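Local coordinates for long form D7clu1 salivary protein (Culex quinquefasciatus, PDB 6V4C) that binds and sequesters ATP, ADP and related adenine compounds in the host, inhibiting platelet aggregation and so helping the female mosquito to feed on blood, at residues Glu9-Glu14 and Tyr126-Ser131; Gln71-Glu74 and Asp79-Val82. All coordinates share one frame; numbering follows the deposited sequence. Where two conformers were deposited one is given.

Contact 1: residues Glu9-Glu14 and Tyr126-Ser131; sequences EEVAFE and YLLDSS. With ADP (adenosine-5'-diphosphate), chain B.
E9 OE2 is gripped twice, by a salt bridge from R192 NH1 and a hydrogen bond with Y266 OH, while E9 CG lies 3.4 Å from ADP N6. Behind this polar site, helix 8-22 packs on the end of another helix. Y126 leads out of helix 121-125 through a Schellman motif: L127, at C-prime with positive phi (61°), returns its N to K124 O, and L128 N reaches E123 O. The turn illustrates how a helix end can pack on a neighbouring helix through apolar side chains. The isopropyl group of V11 sits against the Y126 carbonyl, methyls CG1 and CG2 at 3.3 and 3.4 Å from Y126 O. V11 CG1, anti to the backbone N (chi1 178°), also meets L128, where it lies 3.6 Å from CD2; the two side chains run obliquely past each other. L128 CD2 extends on toward the backbone of A12.

Beyond this turn, D129 N-caps helix 130-139, its OD2 accepting a weak bond from S131 N and another bond from V132 N. S130, next along, belongs to the experimentally defined ADP site. E9 and A12 of helix 8-22 line the nucleotide pocket from one purine face, A12 CB standing almost directly above ADP C8, 3.5 Å away.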
loop_
_atom_site.group_PDB
_atom_site.type_symbol
_atom_site.label_atom_id
_atom_site.label_comp_id
_atom_site.label_asym_id
_atom_site.label_seq_id
_atom_site.Cartn_x
_atom_site.Cartn_y
_atom_site.Cartn_z
ATOM N N GLU A 9 4.431 1.487 7.074
ATOM C CA GLU A 9 3.580 1.949 5.980
ATOM C C GLU A 9 3.536 0.931 4.848
ATOM O O GLU A 9 2.470 0.674 4.273
ATOM C CB GLU A 9 4.071 3.309 5.468
ATOM C CG GLU A 9 3.216 3.926 4.351
ATOM C CD GLU A 9 3.635 3.485 2.952
ATOM O OE1 GLU A 9 4.728 2.893 2.801
ATOM O OE2 GLU A 9 2.867 3.738 2.000
ATOM N N GLU A 10 4.671 0.370 4.507
ATOM C CA GLU A 10 4.742 -0.714 3.525
ATOM C C GLU A 10 3.927 -1.928 3.945
ATOM O O GLU A 10 3.260 -2.383 3.202
ATOM C CB GLU A 10 6.149 -1.110 3.238
ATOM C CG GLU A 10 6.991 -0.049 2.734
ATOM C CD GLU A 10 8.423 -0.420 2.541
ATOM O OE1 GLU A 10 9.087 -0.528 3.406
ATOM O OE2 GLU A 10 8.772 -0.598 1.519
ATOM N N VAL A 11 3.971 -2.354 5.181
ATOM C CA VAL A 11 3.168 -3.525 5.553
ATOM C C VAL A 11 1.714 -3.197 5.532
ATOM O O VAL A 11 1.037 -3.899 5.062
ATOM C CB VAL A 11 3.615 -4.096 6.880
ATOM C CG1 VAL A 11 2.781 -5.243 7.268
ATOM C CG2 VAL A 11 5.066 -4.352 6.931
ATOM N N ALA A 12 1.344 -2.018 6.012
ATOM C CA ALA A 12 -0.067 -1.645 6.003
ATOM C C ALA A 12 -0.603 -1.533 4.582
ATOM O O ALA A 12 -1.742 -1.931 4.306
ATOM C CB ALA A 12 -0.271 -0.339 6.771
ATOM N N PHE A 13 0.205 -0.999 3.663
ATOM C CA PHE A 13 -0.207 -0.950 2.263
ATOM C C PHE A 13 -0.450 -2.348 1.709
ATOM O O PHE A 13 -1.466 -2.596 1.046
ATOM C CB PHE A 13 0.845 -0.222 1.426
ATOM C CG PHE A 13 0.435 -0.007 -0.010
ATOM C CD1 PHE A 13 0.693 -0.969 -0.978
ATOM C CD2 PHE A 13 -0.210 1.160 -0.389
ATOM C CE1 PHE A 13 0.313 -0.771 -2.292
ATOM C CE2 PHE A 13 -0.591 1.364 -1.703
ATOM C CZ PHE A 13 -0.329 0.398 -2.654
ATOM N N GLU A 14 0.471 -3.278 1.964
ATOM C CA GLU A 14 0.328 -4.619 1.409
ATOM C C GLU A 14 -0.812 -5.382 2.073
ATOM O O GLU A 14 -1.545 -6.116 1.402
ATOM C CB GLU A 14 1.645 -5.386 1.521
ATOM C CG GLU A 14 2.810 -4.735 0.778
ATOM C CD GLU A 14 2.612 -4.687 -0.729
ATOM O OE1 GLU A 14 1.819 -5.493 -1.264
ATOM O OE2 GLU A 14 3.257 -3.841 -1.382
ATOM N N TYR A 126 6.010 -7.464 12.219
ATOM C CA TYR A 126 5.660 -6.849 10.946
ATOM C C TYR A 126 4.994 -5.486 11.111
ATOM O O TYR A 126 4.314 -5.016 10.193
ATOM C CB TYR A 126 4.839 -7.808 10.086
ATOM C CG TYR A 126 5.703 -8.911 9.514
ATOM C CD1 TYR A 126 6.057 -10.011 10.284
ATOM C CD2 TYR A 126 6.197 -8.832 8.218
ATOM C CE1 TYR A 126 6.863 -11.012 9.772
ATOM C CE2 TYR A 126 7.002 -9.828 7.696
ATOM C CZ TYR A 126 7.331 -10.916 8.478
ATOM O OH TYR A 126 8.134 -11.911 7.967
ATOM N N LEU A 127 5.178 -4.848 12.266
ATOM C CA LEU A 127 4.881 -3.429 12.451
ATOM C C LEU A 127 3.410 -3.097 12.213
ATOM O O LEU A 127 3.071 -1.972 11.839
ATOM C CB LEU A 127 5.801 -2.550 11.595
ATOM C CG LEU A 127 7.257 -3.022 11.530
ATOM C CD1 LEU A 127 8.120 -2.093 10.690
ATOM C CD2 LEU A 127 7.845 -3.193 12.927
ATOM N N LEU A 128 2.524 -4.072 12.417
ATOM C CA LEU A 128 1.091 -3.824 12.354
ATOM C C LEU A 128 0.480 -3.548 13.721
ATOM O O LEU A 128 -0.628 -3.003 13.792
ATOM C CB LEU A 128 0.372 -4.999 11.689
ATOM C CG LEU A 128 0.677 -5.192 10.200
ATOM C CD1 LEU A 128 0.077 -6.491 9.698
ATOM C CD2 LEU A 128 0.151 -4.014 9.390
ATOM N N ASP A 129 1.173 -3.916 14.796
ATOM C CA ASP A 129 0.734 -3.566 16.140
ATOM C C ASP A 129 0.700 -2.049 16.286
ATOM O O ASP A 129 1.643 -1.358 15.895
ATOM C CB ASP A 129 1.703 -4.171 17.152
ATOM C CG ASP A 129 1.372 -3.792 18.573
ATOM O OD1 ASP A 129 0.534 -4.482 19.193
ATOM O OD2 ASP A 129 1.950 -2.803 19.070
ATOM N N SER A 130 -0.393 -1.536 16.863
ATOM C CA SER A 130 -0.619 -0.093 16.878
ATOM C C SER A 130 0.491 0.651 17.611
ATOM O O SER A 130 0.934 1.715 17.163
ATOM C CB SER A 130 -1.982 0.224 17.493
ATOM O OG SER A 130 -2.035 -0.186 18.846
ATOM N N SER A 131 0.958 0.109 18.741
ATOM C CA SER A 131 1.991 0.797 19.511
ATOM C C SER A 131 3.341 0.763 18.801
ATOM O O SER A 131 4.064 1.766 18.789
ATOM C CB SER A 131 2.095 0.203 20.914
ATOM O OG SER A 131 0.908 0.445 21.642
HETATM P PB ADP B . -5.745 1.589 14.897
HETATM O O1B ADP B . -5.337 2.362 15.962
HETATM O O2B ADP B . -7.026 1.014 15.052
HETATM O O3B ADP B . -4.819 0.628 14.584
HETATM P PA ADP B . -7.452 2.846 12.908
HETATM O O1A ADP B . -8.262 4.051 13.256
HETATM O O2A ADP B . -8.258 1.688 13.004
HETATM O O3A ADP B . -6.207 2.663 13.803
HETATM O "O5'" ADP B . -6.592 2.734 11.654
HETATM C "C5'" ADP B . -5.734 1.640 11.416
HETATM C "C4'" ADP B . -5.425 1.475 9.946
HETATM O "O4'" ADP B . -4.349 2.284 9.544
HETATM C "C3'" ADP B . -4.874 0.144 9.488
HETATM O "O3'" ADP B . -5.872 -0.789 9.236
HETATM C "C2'" ADP B . -4.002 0.453 8.275
HETATM O "O2'" ADP B . -4.658 0.138 7.122
HETATM C "C1'" ADP B . -3.933 1.945 8.289
HETATM N N9 ADP B . -2.628 2.497 8.103
HETATM C C8 ADP B . -1.572 2.214 8.842
HETATM N N7 ADP B . -0.528 2.860 8.525
HETATM C C5 ADP B . -0.898 3.627 7.488
HETATM C C6 ADP B . -0.232 4.555 6.695
HETATM N N6 ADP B . 1.010 4.870 6.816
HETATM N N1 ADP B . -0.901 5.142 5.734
HETATM C C2 ADP B . -2.148 4.830 5.564
HETATM N N3 ADP B . -2.867 4.011 6.243
HETATM C C4 ADP B . -2.205 3.421 7.212
#

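Contact 2: residues Gln71-Glu74 and Asp79-Val82; sequences QQYE and DNGV. With EDO (1,2-ethanediol), chain K.
Hydrogen bonding between Y73 and V82 is direct: the phenol OH donates to V82 O over 2.7 Å, approaching from above the carbonyl plane, while that oxygen lies at the ring's edge. A water adds an indirect link, probably donating to Q72 O (2.6 Å) and accepting a proton from N80 ND2 at 3.1 Å. Within 79-82, N80 OD1 receives V82 N at 3.0 Å in a fairly straight bond (163°). This is an Asx turn, and it carries the chain out of the short helix 77-80 through G81, whose phi is positive; the example shows one side-chain amide serving two purposes, its oxygen fixing the turn and its nitrogen facing helix 66-75. Van der Waals contact follows from that placement. With CG set between the backbone N and the carbonyl carbon (chi1 55°), the N80 amide comes close to the Y73 ring, ND2 reaching 3.2 Å from CD1; the side chains cross at about a right angle, yet the ring and amide planes are only 17° apart. V82 CB packs 3.8 Å from Y73 CE1, and both side chains also touch I125 of helix 121-125. As for charge, D79 OD1 forms a salt bridge to K139 NZ.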
loop_
_atom_site.group_PDB
_atom_site.type_symbol
_atom_site.label_atom_id
_atom_site.label_comp_id
_atom_site.label_asym_id
_atom_site.label_seq_id
_atom_site.Cartn_x
_atom_site.Cartn_y
_atom_site.Cartn_z
ATOM N N GLN A 71 15.309 -11.202 9.131
ATOM C CA GLN A 71 15.707 -9.875 8.671
ATOM C C GLN A 71 14.674 -8.825 9.061
ATOM O O GLN A 71 15.034 -7.710 9.459
ATOM C CB GLN A 71 15.926 -9.883 7.159
ATOM C CG GLN A 71 17.329 -9.487 6.732
ATOM C CD GLN A 71 17.455 -9.335 5.230
ATOM O OE1 GLN A 71 16.923 -10.141 4.465
ATOM N NE2 GLN A 71 18.153 -8.290 4.797
ATOM N N GLN A 72 13.386 -9.163 8.957
ATOM C CA GLN A 72 12.343 -8.228 9.364
ATOM C C GLN A 72 12.404 -7.954 10.860
ATOM O O GLN A 72 12.230 -6.809 11.297
ATOM C CB GLN A 72 10.967 -8.765 8.972
ATOM C CG GLN A 72 9.809 -7.861 9.373
ATOM C CD GLN A 72 9.766 -6.568 8.579
ATOM O OE1 GLN A 72 10.232 -6.507 7.441
ATOM N NE2 GLN A 72 9.204 -5.524 9.179
ATOM N N TYR A 73 12.654 -8.992 11.663
ATOM C CA TYR A 73 12.781 -8.789 13.102
ATOM C C TYR A 73 13.985 -7.915 13.426
ATOM O O TYR A 73 13.896 -6.989 14.241
ATOM C CB TYR A 73 12.888 -10.130 13.834
ATOM C CG TYR A 73 13.319 -9.953 15.271
ATOM C CD1 TYR A 73 12.406 -9.578 16.245
ATOM C CD2 TYR A 73 14.647 -10.123 15.649
ATOM C CE1 TYR A 73 12.797 -9.392 17.556
ATOM C CE2 TYR A 73 15.046 -9.937 16.959
ATOM C CZ TYR A 73 14.114 -9.572 17.907
ATOM O OH TYR A 73 14.497 -9.384 19.214
ATOM N N GLU A 74 15.127 -8.202 12.796
ATOM C CA GLU A 74 16.349 -7.464 13.097
ATOM C C GLU A 74 16.236 -5.997 12.717
ATOM O O GLU A 74 16.857 -5.140 13.357
ATOM C CB GLU A 74 17.538 -8.100 12.381
ATOM C CG GLU A 74 17.931 -9.459 12.929
ATOM C CD GLU A 74 18.490 -9.381 14.336
ATOM O OE1 GLU A 74 19.286 -8.461 14.615
ATOM O OE2 GLU A 74 18.131 -10.243 15.163
ATOM N N ASP A 79 12.243 -1.482 18.365
ATOM C CA ASP A 79 10.875 -0.987 18.450
ATOM C C ASP A 79 9.809 -2.071 18.501
ATOM O O ASP A 79 8.710 -1.793 18.999
ATOM C CB ASP A 79 10.564 -0.051 17.271
ATOM C CG ASP A 79 11.315 1.261 17.361
ATOM O OD1 ASP A 79 11.249 1.903 18.429
ATOM O OD2 ASP A 79 11.975 1.643 16.370
ATOM N N ASN A 80 10.081 -3.285 18.014
ATOM C CA ASN A 80 9.033 -4.298 17.941
ATOM C C ASN A 80 8.647 -4.856 19.306
ATOM O O ASN A 80 7.568 -5.446 19.432
ATOM C CB ASN A 80 9.408 -5.418 16.961
ATOM C CG ASN A 80 10.750 -6.060 17.277
ATOM O OD1 ASN A 80 11.154 -6.158 18.437
ATOM N ND2 ASN A 80 11.445 -6.506 16.238
ATOM N N GLY A 81 9.486 -4.676 20.324
ATOM C CA GLY A 81 9.154 -5.153 21.652
ATOM C C GLY A 81 9.185 -6.658 21.811
ATOM O O GLY A 81 8.539 -7.191 22.719
ATOM N N VAL A 82 9.923 -7.357 20.953
ATOM C CA VAL A 82 10.025 -8.812 20.978
ATOM C C VAL A 82 11.461 -9.183 21.325
ATOM O O VAL A 82 12.405 -8.624 20.754
ATOM C CB VAL A 82 9.609 -9.429 19.628
ATOM C CG1 VAL A 82 9.720 -10.946 19.675
ATOM C CG2 VAL A 82 8.199 -9.003 19.259
HETATM C C1 EDO K . 5.654 -3.016 21.815
HETATM O O1 EDO K . 4.333 -2.630 22.052
HETATM C C2 EDO K . 6.336 -1.815 22.176
HETATM O O2 EDO K . 7.623 -1.724 21.938
HETATM O O HOH W 1 10.651 -6.319 13.255
#

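How the contacts relate
Along the chain contact 2 is nested inside contact 1: 71-74 and 79-82 both fall between 9-14 and 126-131, and the two centres lie 12 Å apart. Contact 1 is deeper, about 10 Å from the centre of the chain against 21 Å for contact 2. They meet at Q72, whose CG packs 3.8 Å from Y126 CE2 and whose NE2 lies 3.9 Å from L127 CD1. Helix 121-125 bridges them, touching Y73 and V82 before its C-terminal turn packs on helix 8-22. In this all-helical PBP/GOBP-family protein, contact 1 holds E9, A12 and S130 of the nucleotide site, while contact 2 packs helix 66-75 against the turn after helix 77-80 and supplies no pocket residue.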